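Local coordinates for protein beta-lactamase (Sphaerobacter thermophilus, PDB 4EWF) that probably hydrolyses beta-lactams to substituted beta-amino acids, as a member of the class A beta-lactamase family of serine hydrolases, at residues Phe48-Ile56 with Lys216-Val227; Leu73-Lys84 with Leu94-Leu105. All coordinates share one frame; numbering follows the deposited sequence.

Overall arrangement
Contact 1, Phe48-Ile56 with Lys216-Val227, is buried near the middle of the chain, its centre about 7 Å from the chain centre; contact 2, Leu73-Lys84 with Leu94-Leu105, lies at the surface, about 23 Å out. They share no helix or strand. Along the chain contact 2 is nested within the loop that contact 1 closes, with helix 55-67 leading from one toward the other. Contact 1 sets a helix start against a strand pair of the five-stranded sheet, using an asparagine amide, small side chains and a sulfate-binding edge. Contact 2 is a two-stranded antiparallel sheet, held chiefly by backbone hydrogen bonds, with Arg76 and Glu99 on the outer face and leucines and Ile77 on the inner.

Contact 1 (Phe48-Ile56 with Lys216-Val227); sequences FRAASTVKI and KTGSLTGVVNDV. With SO4 (sulfate ion), chain E.
The flat carboxamide of Asn225 meets the turn before helix 55-67 through ND2, which donates to Arg49 O at 3.0 Å and, weakly, to Ala50 O. Arg49 O lies 23° out of the amide plane, while ND2 sits in the plane of that carbonyl; OD1 is turned to Thr243 N, which fixes the amide's rotation. Asparagine suits the place because one group serves both a donor and an acceptor in a buried setting. Ala50 O is also gripped by Thr53 N and OG1, both from the same face. That rotation of Thr53 (chi1 64°) leaves CG2 facing Asn225 CB at 3.8 Å, the two side chains crossing at about a right angle.

Ala51 CB packs on Leu220 CD2; Gly218 runs so close to Ala50 O, Ser52 N and Ala51 CB that a side chain there would be cramped. Lys216 lays CB on Ile56; its chain then bends at chi2 and again at chi4, passing Ser52 O, and NZ donates to Thr217 O at 2.8 Å. O2 of a sulfate, probably from the crystallisation liquor, accepts from Thr217 OG1 at 2.7 Å and lies 3.0 Å from Lys216 NZ. Ser52/Lys55 and Lys216-Thr217-Gly218 look like the SxxK and KTG motifs of class A enzymes, which would put the sulfate where those hold the substrate carboxylate. Ser113 bonds to Ser52 OG and to both lysine amines, and Asn115 to Lys55.

Ile56 CD1 meets Val227 CG1 at 3.7 Å, joining the helix start to strand 223-232. Thr53 and Val227 rest on Phe242 of strand 235-244 and Tyr167 of helix 164-175.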
loop_
_atom_site.group_PDB
_atom_site.type_symbol
_atom_site.label_atom_id
_atom_site.label_comp_id
_atom_site.label_asym_id
_atom_site.label_seq_id
_atom_site.Cartn_x
_atom_site.Cartn_y
_atom_site.Cartn_z
ATOM N N PHE A 48 -4.790 5.781 -11.223
ATOM C CA PHE A 48 -3.380 5.417 -11.403
ATOM C C PHE A 48 -3.265 3.880 -11.435
ATOM O O PHE A 48 -4.129 3.185 -10.901
ATOM C CB PHE A 48 -2.566 5.898 -10.191
ATOM C CG PHE A 48 -2.505 7.399 -10.055
ATOM C CD1 PHE A 48 -1.408 8.101 -10.530
ATOM C CD2 PHE A 48 -3.554 8.099 -9.478
ATOM C CE1 PHE A 48 -1.339 9.495 -10.420
ATOM C CE2 PHE A 48 -3.505 9.503 -9.362
ATOM C CZ PHE A 48 -2.393 10.194 -9.837
ATOM N N ARG A 49 -2.192 3.350 -12.020
ATOM C CA ARG A 49 -1.907 1.923 -11.866
ATOM C C ARG A 49 -1.617 1.656 -10.401
ATOM O O ARG A 49 -0.821 2.356 -9.767
ATOM C CB ARG A 49 -0.722 1.474 -12.741
ATOM C CG ARG A 49 -0.975 1.663 -14.241
ATOM C CD ARG A 49 0.190 1.154 -15.103
ATOM N NE ARG A 49 0.109 1.726 -16.444
ATOM C CZ ARG A 49 -0.607 1.202 -17.426
ATOM N NH1 ARG A 49 -1.289 0.083 -17.226
ATOM N NH2 ARG A 49 -0.634 1.786 -18.606
ATOM N N ALA A 50 -2.287 0.662 -9.839
ATOM C CA ALA A 50 -2.097 0.372 -8.424
ATOM C C ALA A 50 -0.731 -0.241 -8.187
ATOM O O ALA A 50 -0.159 -0.071 -7.111
ATOM C CB ALA A 50 -3.188 -0.577 -7.911
ATOM N N ALA A 51 -0.207 -0.951 -9.190
ATOM C CA ALA A 51 0.979 -1.766 -8.955
ATOM C C ALA A 51 0.735 -2.622 -7.705
ATOM O O ALA A 51 -0.384 -3.090 -7.457
ATOM C CB ALA A 51 2.219 -0.879 -8.779
ATOM N N SER A 52 1.759 -2.790 -6.885
ATOM C CA SER A 52 1.642 -3.653 -5.713
ATOM C C SER A 52 0.767 -3.149 -4.555
ATOM O O SER A 52 0.588 -3.876 -3.584
ATOM C CB SER A 52 3.038 -3.985 -5.177
ATOM O OG SER A 52 3.694 -4.844 -6.083
ATOM N N THR A 53 0.237 -1.926 -4.626
ATOM C CA THR A 53 -0.548 -1.431 -3.494
ATOM C C THR A 53 -1.818 -2.256 -3.346
ATOM O O THR A 53 -2.387 -2.341 -2.265
ATOM C CB THR A 53 -0.927 0.060 -3.614
ATOM O OG1 THR A 53 -1.780 0.257 -4.753
ATOM C CG2 THR A 53 0.316 0.917 -3.739
ATOM N N VAL A 54 -2.234 -2.903 -4.429
ATOM C CA VAL A 54 -3.457 -3.711 -4.403
ATOM C C VAL A 54 -3.308 -4.955 -3.509
ATOM O O VAL A 54 -4.275 -5.668 -3.230
ATOM C CB VAL A 54 -3.905 -4.091 -5.849
ATOM C CG1 VAL A 54 -2.977 -5.132 -6.448
ATOM C CG2 VAL A 54 -5.384 -4.539 -5.865
ATOM N N LYS A 55 -2.096 -5.207 -3.038
ATOM C CA LYS A 55 -1.906 -6.297 -2.094
ATOM C C LYS A 55 -2.545 -5.997 -0.735
ATOM O O LYS A 55 -2.711 -6.897 0.087
ATOM C CB LYS A 55 -0.420 -6.646 -1.986
ATOM C CG LYS A 55 0.117 -7.116 -3.335
ATOM C CD LYS A 55 1.635 -7.344 -3.349
ATOM C CE LYS A 55 2.078 -7.713 -4.769
ATOM N NZ LYS A 55 3.533 -8.045 -4.819
ATOM N N ILE A 56 -2.940 -4.743 -0.512
ATOM C CA ILE A 56 -3.621 -4.392 0.730
ATOM C C ILE A 56 -5.013 -5.013 0.792
ATOM O O ILE A 56 -5.302 -5.794 1.688
ATOM C CB ILE A 56 -3.691 -2.863 0.944
ATOM C CG1 ILE A 56 -2.301 -2.307 1.293
ATOM C CG2 ILE A 56 -4.714 -2.512 2.050
ATOM C CD1 ILE A 56 -2.247 -0.763 1.282
ATOM N N LYS A 216 2.328 -0.148 2.229
ATOM C CA LYS A 216 2.552 -1.038 1.103
ATOM C C LYS A 216 2.972 -0.164 -0.063
ATOM O O LYS A 216 2.221 0.718 -0.507
ATOM C CB LYS A 216 1.301 -1.832 0.709
ATOM C CG LYS A 216 1.568 -2.796 -0.477
ATOM C CD LYS A 216 2.514 -3.916 -0.025
ATOM C CE LYS A 216 3.066 -4.730 -1.211
ATOM N NZ LYS A 216 4.176 -4.024 -1.934
ATOM N N THR A 217 4.180 -0.415 -0.543
ATOM C CA THR A 217 4.710 0.263 -1.713
ATOM C C THR A 217 4.174 -0.377 -2.984
ATOM O O THR A 217 3.633 -1.490 -2.964
ATOM C CB THR A 217 6.230 0.082 -1.766
ATOM O OG1 THR A 217 6.524 -1.317 -1.623
ATOM C CG2 THR A 217 6.909 0.865 -0.639
ATOM N N GLY A 218 4.359 0.326 -4.091
ATOM C CA GLY A 218 4.074 -0.203 -5.408
ATOM C C GLY A 218 5.000 0.419 -6.437
ATOM O O GLY A 218 5.209 1.640 -6.448
ATOM N N SER A 219 5.552 -0.416 -7.314
ATOM C CA SER A 219 6.509 0.051 -8.309
ATOM C C SER A 219 6.351 -0.735 -9.599
ATOM O O SER A 219 6.234 -1.953 -9.568
ATOM C CB SER A 219 7.943 -0.147 -7.809
ATOM O OG SER A 219 8.085 0.282 -6.462
ATOM N N LEU A 220 6.360 -0.016 -10.716
ATOM C CA LEU A 220 6.404 -0.576 -12.061
ATOM C C LEU A 220 7.212 0.445 -12.834
ATOM O O LEU A 220 7.456 1.535 -12.327
ATOM C CB LEU A 220 4.994 -0.619 -12.657
ATOM C CG LEU A 220 4.162 -1.901 -12.761
ATOM C CD1 LEU A 220 4.688 -3.028 -11.917
ATOM C CD2 LEU A 220 2.702 -1.601 -12.463
ATOM N N THR A 221 7.610 0.137 -14.064
ATOM C CA THR A 221 8.289 1.163 -14.852
ATOM C C THR A 221 7.347 2.379 -14.997
ATOM O O THR A 221 6.160 2.218 -15.305
ATOM C CB THR A 221 8.855 0.614 -16.204
ATOM O OG1 THR A 221 9.077 1.697 -17.116
ATOM C CG2 THR A 221 7.925 -0.402 -16.828
ATOM N N GLY A 222 7.863 3.571 -14.693
ATOM C CA GLY A 222 7.074 4.799 -14.711
ATOM C C GLY A 222 6.071 4.934 -13.569
ATOM O O GLY A 222 5.244 5.852 -13.557
ATOM N N VAL A 223 6.137 4.036 -12.593
ATOM C CA VAL A 223 5.154 4.042 -11.509
ATOM C C VAL A 223 5.789 3.875 -10.136
ATOM O O VAL A 223 6.464 2.877 -9.876
ATOM C CB VAL A 223 4.096 2.941 -11.695
ATOM C CG1 VAL A 223 3.216 2.863 -10.455
ATOM C CG2 VAL A 223 3.233 3.222 -12.937
ATOM N N VAL A 224 5.579 4.852 -9.254
ATOM C CA VAL A 224 6.089 4.755 -7.880
ATOM C C VAL A 224 5.002 5.181 -6.880
ATOM O O VAL A 224 4.579 6.348 -6.867
ATOM C CB VAL A 224 7.387 5.587 -7.699
ATOM C CG1 VAL A 224 7.958 5.439 -6.259
ATOM C CG2 VAL A 224 8.437 5.174 -8.743
ATOM N N ASN A 225 4.523 4.225 -6.081
ATOM C CA ASN A 225 3.427 4.475 -5.139
ATOM C C ASN A 225 3.824 4.043 -3.729
ATOM O O ASN A 225 4.709 3.197 -3.558
ATOM C CB ASN A 225 2.146 3.686 -5.522
ATOM C CG ASN A 225 1.787 3.780 -6.992
ATOM O OD1 ASN A 225 1.974 4.814 -7.632
ATOM N ND2 ASN A 225 1.221 2.693 -7.533
ATOM N N ASP A 226 3.145 4.601 -2.726
ATOM C CA ASP A 226 3.234 4.105 -1.347
ATOM C C ASP A 226 1.944 4.470 -0.605
ATOM O O ASP A 226 1.445 5.589 -0.717
ATOM C CB ASP A 226 4.476 4.656 -0.632
ATOM C CG ASP A 226 4.944 3.764 0.530
ATOM O OD1 ASP A 226 4.425 2.632 0.684
ATOM O OD2 ASP A 226 5.833 4.202 1.293
ATOM N N VAL A 227 1.385 3.513 0.121
ATOM C CA VAL A 227 0.118 3.719 0.811
ATOM C C VAL A 227 0.270 3.236 2.234
ATOM O O VAL A 227 0.627 2.083 2.454
ATOM C CB VAL A 227 -1.023 2.904 0.148
ATOM C CG1 VAL A 227 -2.284 2.930 1.041
ATOM C CG2 VAL A 227 -1.316 3.422 -1.260
HETATM S S SO4 E . 7.226 -2.836 -4.813
HETATM O O1 SO4 E . 6.259 -2.996 -5.908
HETATM O O2 SO4 E . 6.547 -3.163 -3.554
HETATM O O3 SO4 E . 8.368 -3.734 -5.015
HETATM O O4 SO4 E . 7.719 -1.455 -4.757
HETATM O O HOH W 1 4.199 -3.509 -8.553
#

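Contact 2 (Leu73-Lys84 with Leu94-Leu105); sequences LTDRIVLRAADK and LHDGLELTLEDL
Ile77 and Leu100 form the hydrogen-bonded pair of a two-stranded antiparallel sheet, each backbone N donating to the other's O. Their side chains share one face, where Ile77 crosses Leu105 obliquely, CG1 to CD1 at 3.9 Å, while its CD1 lies against Leu102 N. Leu102 and Leu105, apolar residues of helix 102-111, lie under Ile77 and touch Leu121 of helix 115-125, while Leu91 touches Leu100.

Arg76, Val78, Glu99 and Thr101 occupy the other, solvent-facing side. Arg76 is poorly ordered; bent at chi2 and chi3, it runs alongside Thr101, whose CG2 lies over one face of the guanidinium. Glu99 OE2 comes to its edge in a long salt bridge, the carboxylate turned 87° from the guanidinium plane.

Beyond the strands Leu79 continues the pairing: its N donates to Leu98 O almost straight (176°), and its O accepts from Gly97 N. Gly97, at phi 106° in the type II turn His95-Leu98, lacks the side chain that would jam against the preceding carbonyl. Leu79 CB abuts Leu98 CB at 4.0 Å. At the other end Leu102 N donates to Asp75 O, and Glu103 N to Leu73 O; Thr101 OG1 accepts from Asp104 N in a capping box.

Lys84, its chain extended beyond CG, spans back to the turn: its NZ donates to Leu94 O at 2.8 Å and makes a salt bridge to Asp96 OD1 at 2.7 Å, from above the carboxylate plane.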
loop_
_atom_site.group_PDB
_atom_site.type_symbol
_atom_site.label_atom_id
_atom_site.label_comp_id
_atom_site.label_asym_id
_atom_site.label_seq_id
_atom_site.Cartn_x
_atom_site.Cartn_y
_atom_site.Cartn_z
ATOM N N LEU A 73 -4.225 -19.332 9.518
ATOM C CA LEU A 73 -2.901 -18.800 9.220
ATOM C C LEU A 73 -1.822 -19.875 9.181
ATOM O O LEU A 73 -0.808 -19.725 8.501
ATOM C CB LEU A 73 -2.527 -17.726 10.232
ATOM C CG LEU A 73 -3.302 -16.418 10.061
ATOM C CD1 LEU A 73 -2.922 -15.434 11.163
ATOM C CD2 LEU A 73 -3.068 -15.816 8.675
ATOM N N THR A 74 -2.042 -20.964 9.908
ATOM C CA THR A 74 -1.088 -22.067 9.904
ATOM C C THR A 74 -1.278 -23.024 8.726
ATOM O O THR A 74 -0.512 -23.982 8.584
ATOM C CB THR A 74 -1.142 -22.880 11.228
ATOM O OG1 THR A 74 -2.501 -23.242 11.514
ATOM C CG2 THR A 74 -0.575 -22.055 12.389
ATOM N N ASP A 75 -2.281 -22.773 7.881
ATOM C CA ASP A 75 -2.555 -23.683 6.765
ATOM C C ASP A 75 -1.312 -23.801 5.873
ATOM O O ASP A 75 -0.623 -22.815 5.624
ATOM C CB ASP A 75 -3.753 -23.208 5.922
ATOM C CG ASP A 75 -5.099 -23.490 6.587
ATOM O OD1 ASP A 75 -5.138 -24.222 7.605
ATOM O OD2 ASP A 75 -6.125 -22.984 6.071
ATOM N N ARG A 76 -1.040 -25.004 5.383
ATOM C CA ARG A 76 0.147 -25.238 4.557
ATOM C C ARG A 76 -0.144 -25.005 3.065
ATOM O O ARG A 76 -1.209 -25.379 2.563
ATOM C CB ARG A 76 0.706 -26.652 4.774
ATOM C CG ARG A 76 0.576 -27.204 6.212
ATOM C CD ARG A 76 1.246 -26.324 7.291
ATOM N NE ARG A 76 2.627 -26.718 7.587
ATOM C CZ ARG A 76 3.283 -26.404 8.705
ATOM N NH1 ARG A 76 4.536 -26.809 8.872
ATOM N NH2 ARG A 76 2.688 -25.692 9.660
ATOM N N ILE A 77 0.795 -24.349 2.385
ATOM C CA ILE A 77 0.785 -24.205 0.928
ATOM C C ILE A 77 2.166 -24.596 0.422
ATOM O O ILE A 77 3.179 -24.127 0.945
ATOM C CB ILE A 77 0.501 -22.745 0.478
ATOM C CG1 ILE A 77 -0.899 -22.305 0.897
ATOM C CG2 ILE A 77 0.663 -22.591 -1.040
ATOM C CD1 ILE A 77 -0.984 -21.824 2.320
ATOM N N VAL A 78 2.210 -25.449 -0.594
ATOM C CA VAL A 78 3.483 -25.903 -1.152
ATOM C C VAL A 78 3.857 -25.081 -2.392
ATOM O O VAL A 78 3.024 -24.855 -3.282
ATOM C CB VAL A 78 3.433 -27.400 -1.533
ATOM C CG1 VAL A 78 4.747 -27.840 -2.201
ATOM C CG2 VAL A 78 3.130 -28.260 -0.314
ATOM N N LEU A 79 5.108 -24.637 -2.439
ATOM C CA LEU A 79 5.634 -23.897 -3.582
ATOM C C LEU A 79 5.850 -24.828 -4.784
ATOM O O LEU A 79 6.592 -25.810 -4.697
ATOM C CB LEU A 79 6.956 -23.220 -3.219
ATOM C CG LEU A 79 7.622 -22.438 -4.361
ATOM C CD1 LEU A 79 6.775 -21.235 -4.743
ATOM C CD2 LEU A 79 9.008 -22.001 -3.951
ATOM N N ARG A 80 5.212 -24.502 -5.904
ATOM C CA ARG A 80 5.342 -25.302 -7.119
ATOM C C ARG A 80 5.903 -24.446 -8.252
ATOM O O ARG A 80 5.648 -23.250 -8.321
ATOM C CB ARG A 80 3.988 -25.882 -7.531
ATOM C CG ARG A 80 3.741 -27.318 -7.100
ATOM C CD ARG A 80 3.946 -27.513 -5.623
ATOM N NE ARG A 80 3.002 -28.469 -5.035
ATOM C CZ ARG A 80 3.310 -29.706 -4.647
ATOM N NH1 ARG A 80 4.549 -30.170 -4.785
ATOM N NH2 ARG A 80 2.374 -30.477 -4.102
ATOM N N ALA A 81 6.648 -25.087 -9.144
ATOM C CA ALA A 81 7.238 -24.422 -10.299
ATOM C C ALA A 81 6.215 -23.617 -11.096
ATOM O O ALA A 81 6.476 -22.482 -11.466
ATOM C CB ALA A 81 7.919 -25.444 -11.193
ATOM N N ALA A 82 5.051 -24.204 -11.367
ATOM C CA ALA A 82 3.971 -23.471 -12.046
ATOM C C ALA A 82 3.516 -22.144 -11.395
ATOM O O ALA A 82 3.010 -21.251 -12.089
ATOM C CB ALA A 82 2.768 -24.394 -12.265
ATOM N N ASP A 83 3.678 -22.010 -10.077
ATOM C CA ASP A 83 3.230 -20.808 -9.353
ATOM C C ASP A 83 4.215 -19.645 -9.420
ATOM O O ASP A 83 3.865 -18.504 -9.101
ATOM C CB ASP A 83 3.021 -21.126 -7.867
ATOM C CG ASP A 83 2.146 -22.345 -7.646
ATOM O OD1 ASP A 83 1.077 -22.417 -8.292
ATOM O OD2 ASP A 83 2.528 -23.219 -6.825
ATOM N N LYS A 84 5.455 -19.929 -9.798
ATOM C CA LYS A 84 6.518 -18.924 -9.668
ATOM C C LYS A 84 6.288 -17.765 -10.636
ATOM O O LYS A 84 6.189 -17.969 -11.847
ATOM C CB LYS A 84 7.893 -19.579 -9.897
ATOM C CG LYS A 84 8.288 -20.568 -8.777
ATOM C CD LYS A 84 9.673 -21.208 -9.002
ATOM C CE LYS A 84 10.200 -21.818 -7.696
ATOM N NZ LYS A 84 11.323 -22.792 -7.919
ATOM N N LEU A 94 13.451 -19.934 -4.895
ATOM C CA LEU A 94 13.602 -20.951 -3.849
ATOM C C LEU A 94 13.141 -22.294 -4.388
ATOM O O LEU A 94 12.416 -22.347 -5.380
ATOM C CB LEU A 94 12.802 -20.564 -2.606
ATOM C CG LEU A 94 13.248 -19.262 -1.929
ATOM C CD1 LEU A 94 12.458 -19.074 -0.627
ATOM C CD2 LEU A 94 14.751 -19.279 -1.631
ATOM N N HIS A 95 13.526 -23.379 -3.729
ATOM C CA HIS A 95 13.338 -24.708 -4.318
ATOM C C HIS A 95 11.876 -25.168 -4.453
ATOM O O HIS A 95 11.069 -24.973 -3.545
ATOM C CB HIS A 95 14.154 -25.756 -3.553
ATOM C CG HIS A 95 13.543 -26.183 -2.251
ATOM N ND1 HIS A 95 13.772 -25.517 -1.064
ATOM C CD2 HIS A 95 12.746 -27.235 -1.945
ATOM C CE1 HIS A 95 13.124 -26.131 -0.088
ATOM N NE2 HIS A 95 12.496 -27.178 -0.595
ATOM N N ASP A 96 11.551 -25.780 -5.593
ATOM C CA ASP A 96 10.239 -26.389 -5.801
ATOM C C ASP A 96 9.956 -27.373 -4.677
ATOM O O ASP A 96 10.775 -28.242 -4.396
ATOM C CB ASP A 96 10.197 -27.146 -7.141
ATOM C CG ASP A 96 10.309 -26.223 -8.352
ATOM O OD1 ASP A 96 9.919 -25.039 -8.244
ATOM O OD2 ASP A 96 10.789 -26.687 -9.420
ATOM N N GLY A 97 8.798 -27.257 -4.033
ATOM C CA GLY A 97 8.464 -28.177 -2.955
ATOM C C GLY A 97 8.564 -27.532 -1.579
ATOM O O GLY A 97 8.185 -28.127 -0.567
ATOM N N LEU A 98 9.082 -26.307 -1.537
ATOM C CA LEU A 98 9.172 -25.576 -0.281
ATOM C C LEU A 98 7.780 -25.471 0.342
ATOM O O LEU A 98 6.832 -25.031 -0.303
ATOM C CB LEU A 98 9.718 -24.171 -0.536
ATOM C CG LEU A 98 9.926 -23.254 0.673
ATOM C CD1 LEU A 98 11.079 -23.732 1.526
ATOM C CD2 LEU A 98 10.198 -21.837 0.187
ATOM N N GLU A 99 7.659 -25.875 1.597
ATOM C CA GLU A 99 6.372 -25.839 2.271
ATOM C C GLU A 99 6.246 -24.605 3.160
ATOM O O GLU A 99 7.006 -24.431 4.106
ATOM C CB GLU A 99 6.170 -27.125 3.075
ATOM C CG GLU A 99 4.757 -27.339 3.570
ATOM C CD GLU A 99 4.500 -28.785 3.983
ATOM O OE1 GLU A 99 5.308 -29.673 3.616
ATOM O OE2 GLU A 99 3.487 -29.029 4.672
ATOM N N LEU A 100 5.279 -23.752 2.831
ATOM C CA LEU A 100 5.040 -22.502 3.547
ATOM C C LEU A 100 3.707 -22.561 4.292
ATOM O O LEU A 100 2.956 -23.525 4.145
ATOM C CB LEU A 100 4.998 -21.349 2.538
ATOM C CG LEU A 100 6.304 -21.243 1.729
ATOM C CD1 LEU A 100 6.053 -20.822 0.287
ATOM C CD2 LEU A 100 7.285 -20.309 2.412
ATOM N N THR A 101 3.414 -21.532 5.084
ATOM C CA THR A 101 2.110 -21.411 5.717
ATOM C C THR A 101 1.400 -20.224 5.099
ATOM O O THR A 101 2.023 -19.396 4.425
ATOM C CB THR A 101 2.195 -21.182 7.241
ATOM O OG1 THR A 101 2.969 -20.002 7.502
ATOM C CG2 THR A 101 2.799 -22.389 7.963
ATOM N N LEU A 102 0.093 -20.149 5.314
ATOM C CA LEU A 102 -0.676 -19.001 4.857
ATOM C C LEU A 102 -0.077 -17.715 5.432
ATOM O O LEU A 102 0.028 -16.709 4.739
ATOM C CB LEU A 102 -2.142 -19.151 5.291
ATOM C CG LEU A 102 -3.074 -17.999 4.892
ATOM C CD1 LEU A 102 -3.076 -17.807 3.391
ATOM C CD2 LEU A 102 -4.502 -18.241 5.396
ATOM N N GLU A 103 0.332 -17.736 6.697
ATOM C CA GLU A 103 0.928 -16.531 7.277
ATOM C C GLU A 103 2.248 -16.143 6.588
ATOM O O GLU A 103 2.484 -14.960 6.320
ATOM C CB GLU A 103 1.097 -16.642 8.804
ATOM C CG GLU A 103 1.659 -15.363 9.422
ATOM C CD GLU A 103 1.389 -15.233 10.922
ATOM O OE1 GLU A 103 1.321 -14.087 11.418
ATOM O OE2 GLU A 103 1.258 -16.268 11.600
ATOM N N ASP A 104 3.096 -17.126 6.280
ATOM C CA ASP A 104 4.307 -16.852 5.511
ATOM C C ASP A 104 3.952 -16.096 4.220
ATOM O O ASP A 104 4.613 -15.122 3.851
ATOM C CB ASP A 104 5.021 -18.146 5.085
ATOM C CG ASP A 104 5.625 -18.927 6.260
ATOM O OD1 ASP A 104 5.843 -18.357 7.356
ATOM O OD2 ASP A 104 5.893 -20.135 6.056
ATOM N N LEU A 105 2.925 -16.570 3.517
ATOM C CA LEU A 105 2.550 -15.951 2.241
ATOM C C LEU A 105 2.122 -14.494 2.394
ATOM O O LEU A 105 2.482 -13.643 1.569
ATOM C CB LEU A 105 1.462 -16.758 1.533
ATOM C CG LEU A 105 1.790 -18.199 1.128
ATOM C CD1 LEU A 105 0.653 -18.739 0.264
ATOM C CD2 LEU A 105 3.100 -18.276 0.379
HETATM O O HOH W 2 12.312 -24.692 -10.432
#